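Local coordinates for oxysterol-binding protein homolog 3 (Saccharomyces cerevisiae, PDB 4INQ), which transports lipids between membranes through the cytosol, carrying them in a hydrophobic pocket in a phosphoinositide-coupled way, and helps maintain sterol distribution, at residues R138-K143 / S380-R385. Sequence-based numbering, arbitrary orientation.
Sequences RLISEK and SYWERR
Arg138 lies lengthwise over the indole of Trp382, a worked example of how an arginine can use its whole side chain, and not just its charge, to fasten a helix to a β-strand. Its CB sits 4.1 Å from Trp382 CH2, at the far end of the ring system. CG then passes above Trp382 CZ2, and CD stands over the six-membered ring in a CH-pi contact, 3.8 Å from its centroid. NE follows above the CE2–NE1 side, and CZ reaches Trp382 CG at 3.4 Å. The guanidinium thus stacks on the five-membered ring with planes only 9° apart, a cation-pi pair. The extended run from CG to NE (chi3 -174°) keeps the chain level with the ring, while NH2 forms a salt bridge with Glu156 on the adjacent strand 150-157. Against the opposite indole face comes the edge of the neighbouring Tyr381 ring, its CD2 over the centre, and Leu139 O meets the indole edge 3.5 Å from CZ2. Ile140 turns CG1 away from its own backbone N (chi1 -165°), which lays that methylene over a face of Tyr381, 3.3 Å from Tyr381 CG; the phenol OH is hydrogen-bonded to Glu129. Replacing Trp382 by an alanine removes the indole, which would probably leave the guanidinium without its aromatic bed and open a gap between Arg138 and Tyr381. Away from the phosphoinositide site, the contact joins helix 381-386 to strand 137-145 of the OSBP-related domain. Stacking uses the guanidinium's face and leaves NH2 to bridge Glu156; dispersion and cation-pi attraction tie strand to helix.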
loop_
_atom_site.group_PDB
_atom_site.type_symbol
_atom_site.label_atom_id
_atom_site.label_comp_id
_atom_site.label_asym_id
_atom_site.label_seq_id
_atom_site.Cartn_x
_atom_site.Cartn_y
_atom_site.Cartn_z
ATOM N N ARG A 138 -8.979 -10.618 -5.410
ATOM C CA ARG A 138 -9.264 -10.588 -3.984
ATOM C C ARG A 138 -7.923 -10.561 -3.272
ATOM O O ARG A 138 -6.960 -11.194 -3.706
ATOM C CB ARG A 138 -10.051 -11.828 -3.557
ATOM C CG ARG A 138 -9.243 -13.106 -3.560
ATOM C CD ARG A 138 -10.124 -14.279 -3.219
ATOM N NE ARG A 138 -9.370 -15.518 -3.062
ATOM C CZ ARG A 138 -9.935 -16.692 -2.798
ATOM N NH1 ARG A 138 -11.252 -16.770 -2.665
ATOM N NH2 ARG A 138 -9.189 -17.780 -2.665
ATOM N N LEU A 139 -7.866 -9.824 -2.175
ATOM C CA LEU A 139 -6.640 -9.689 -1.413
ATOM C C LEU A 139 -6.909 -9.883 0.072
ATOM O O LEU A 139 -7.974 -9.520 0.573
ATOM C CB LEU A 139 -6.053 -8.302 -1.671
ATOM C CG LEU A 139 -4.945 -7.688 -0.819
ATOM C CD1 LEU A 139 -4.534 -6.371 -1.468
ATOM C CD2 LEU A 139 -5.421 -7.448 0.601
ATOM N N ILE A 140 -5.936 -10.466 0.763
ATOM C CA ILE A 140 -6.018 -10.693 2.192
ATOM C C ILE A 140 -4.682 -10.192 2.735
ATOM O O ILE A 140 -3.639 -10.407 2.116
ATOM C CB ILE A 140 -6.205 -12.207 2.509
ATOM C CG1 ILE A 140 -6.648 -12.392 3.963
ATOM C CG2 ILE A 140 -4.916 -12.980 2.233
ATOM C CD1 ILE A 140 -5.641 -11.980 4.999
ATOM N N SER A 141 -4.711 -9.495 3.865
ATOM C CA SER A 141 -3.486 -8.975 4.449
ATOM C C SER A 141 -3.561 -9.044 5.972
ATOM O O SER A 141 -4.649 -9.051 6.546
ATOM C CB SER A 141 -3.251 -7.534 3.986
ATOM O OG SER A 141 -4.240 -6.651 4.489
ATOM N N GLU A 142 -2.403 -9.086 6.624
ATOM C CA GLU A 142 -2.365 -9.187 8.079
ATOM C C GLU A 142 -1.038 -8.678 8.628
ATOM O O GLU A 142 0.000 -8.828 7.982
ATOM C CB GLU A 142 -2.581 -10.663 8.483
ATOM C CG GLU A 142 -2.421 -10.995 9.976
ATOM C CD GLU A 142 -2.850 -12.434 10.316
ATOM O OE1 GLU A 142 -2.604 -13.349 9.499
ATOM O OE2 GLU A 142 -3.423 -12.655 11.411
ATOM N N LYS A 143 -1.075 -8.049 9.800
ATOM C CA LYS A 143 0.157 -7.578 10.431
ATOM C C LYS A 143 0.736 -8.812 11.138
ATOM O O LYS A 143 0.175 -9.292 12.118
ATOM C CB LYS A 143 -0.120 -6.479 11.461
ATOM C CG LYS A 143 1.154 -5.922 12.084
ATOM C CD LYS A 143 0.909 -4.669 12.917
ATOM C CE LYS A 143 2.235 -4.032 13.334
ATOM N NZ LYS A 143 2.056 -2.875 14.260
ATOM N N SER A 380 -7.549 -21.754 6.160
ATOM C CA SER A 380 -7.013 -20.589 5.469
ATOM C C SER A 380 -8.059 -19.479 5.554
ATOM O O SER A 380 -9.224 -19.731 5.870
ATOM C CB SER A 380 -6.736 -20.929 4.005
ATOM O OG SER A 380 -7.950 -21.185 3.324
ATOM N N TYR A 381 -7.660 -18.252 5.259
ATOM C CA TYR A 381 -8.599 -17.142 5.342
ATOM C C TYR A 381 -9.880 -17.340 4.529
ATOM O O TYR A 381 -10.990 -17.348 5.073
ATOM C CB TYR A 381 -7.940 -15.843 4.883
ATOM C CG TYR A 381 -8.823 -14.644 5.121
ATOM C CD1 TYR A 381 -8.931 -14.083 6.392
ATOM C CD2 TYR A 381 -9.584 -14.098 4.089
ATOM C CE1 TYR A 381 -9.773 -13.009 6.634
ATOM C CE2 TYR A 381 -10.433 -13.026 4.321
ATOM C CZ TYR A 381 -10.522 -12.485 5.598
ATOM O OH TYR A 381 -11.363 -11.426 5.846
ATOM N N TRP A 382 -9.716 -17.486 3.220
ATOM C CA TRP A 382 -10.847 -17.641 2.318
ATOM C C TRP A 382 -11.746 -18.838 2.608
ATOM O O TRP A 382 -12.952 -18.780 2.363
ATOM C CB TRP A 382 -10.333 -17.661 0.876
ATOM C CG TRP A 382 -9.542 -16.415 0.577
ATOM C CD1 TRP A 382 -8.204 -16.329 0.330
ATOM C CD2 TRP A 382 -10.033 -15.070 0.584
ATOM N NE1 TRP A 382 -7.827 -15.014 0.186
ATOM C CE2 TRP A 382 -8.931 -14.220 0.336
ATOM C CE3 TRP A 382 -11.297 -14.498 0.779
ATOM C CZ2 TRP A 382 -9.056 -12.824 0.275
ATOM C CZ3 TRP A 382 -11.420 -13.103 0.719
ATOM C CH2 TRP A 382 -10.307 -12.289 0.469
ATOM N N GLU A 383 -11.174 -19.914 3.137
ATOM C CA GLU A 383 -11.975 -21.086 3.475
ATOM C C GLU A 383 -12.837 -20.770 4.699
ATOM O O GLU A 383 -14.032 -21.057 4.721
ATOM C CB GLU A 383 -11.075 -22.286 3.774
ATOM C CG GLU A 383 -10.310 -22.832 2.569
ATOM C CD GLU A 383 -11.216 -23.207 1.407
ATOM O OE1 GLU A 383 -12.231 -23.901 1.638
ATOM O OE2 GLU A 383 -10.905 -22.808 0.260
ATOM N N ARG A 384 -12.218 -20.183 5.720
ATOM C CA ARG A 384 -12.934 -19.816 6.940
ATOM C C ARG A 384 -14.081 -18.871 6.580
ATOM O O ARG A 384 -15.195 -19.001 7.093
ATOM C CB ARG A 384 -11.995 -19.096 7.917
ATOM C CG ARG A 384 -10.974 -19.963 8.645
ATOM C CD ARG A 384 -9.809 -19.089 9.094
ATOM N NE ARG A 384 -8.897 -19.712 10.049
ATOM C CZ ARG A 384 -9.147 -19.862 11.349
ATOM N NH1 ARG A 384 -8.240 -20.432 12.129
ATOM N NH2 ARG A 384 -10.301 -19.457 11.873
ATOM N N ARG A 385 -13.792 -17.921 5.693
ATOM C CA ARG A 385 -14.771 -16.918 5.265
ATOM C C ARG A 385 -16.093 -17.504 4.747
ATOM O O ARG A 385 -17.176 -17.030 5.110
ATOM C CB ARG A 385 -14.136 -16.017 4.200
ATOM C CG ARG A 385 -14.854 -14.690 3.966
ATOM C CD ARG A 385 -14.018 -13.797 3.048
ATOM N NE ARG A 385 -14.513 -12.425 2.942
ATOM C CZ ARG A 385 -15.640 -12.071 2.333
ATOM N NH1 ARG A 385 -16.412 -12.990 1.773
ATOM N NH2 ARG A 385 -15.986 -10.792 2.255
#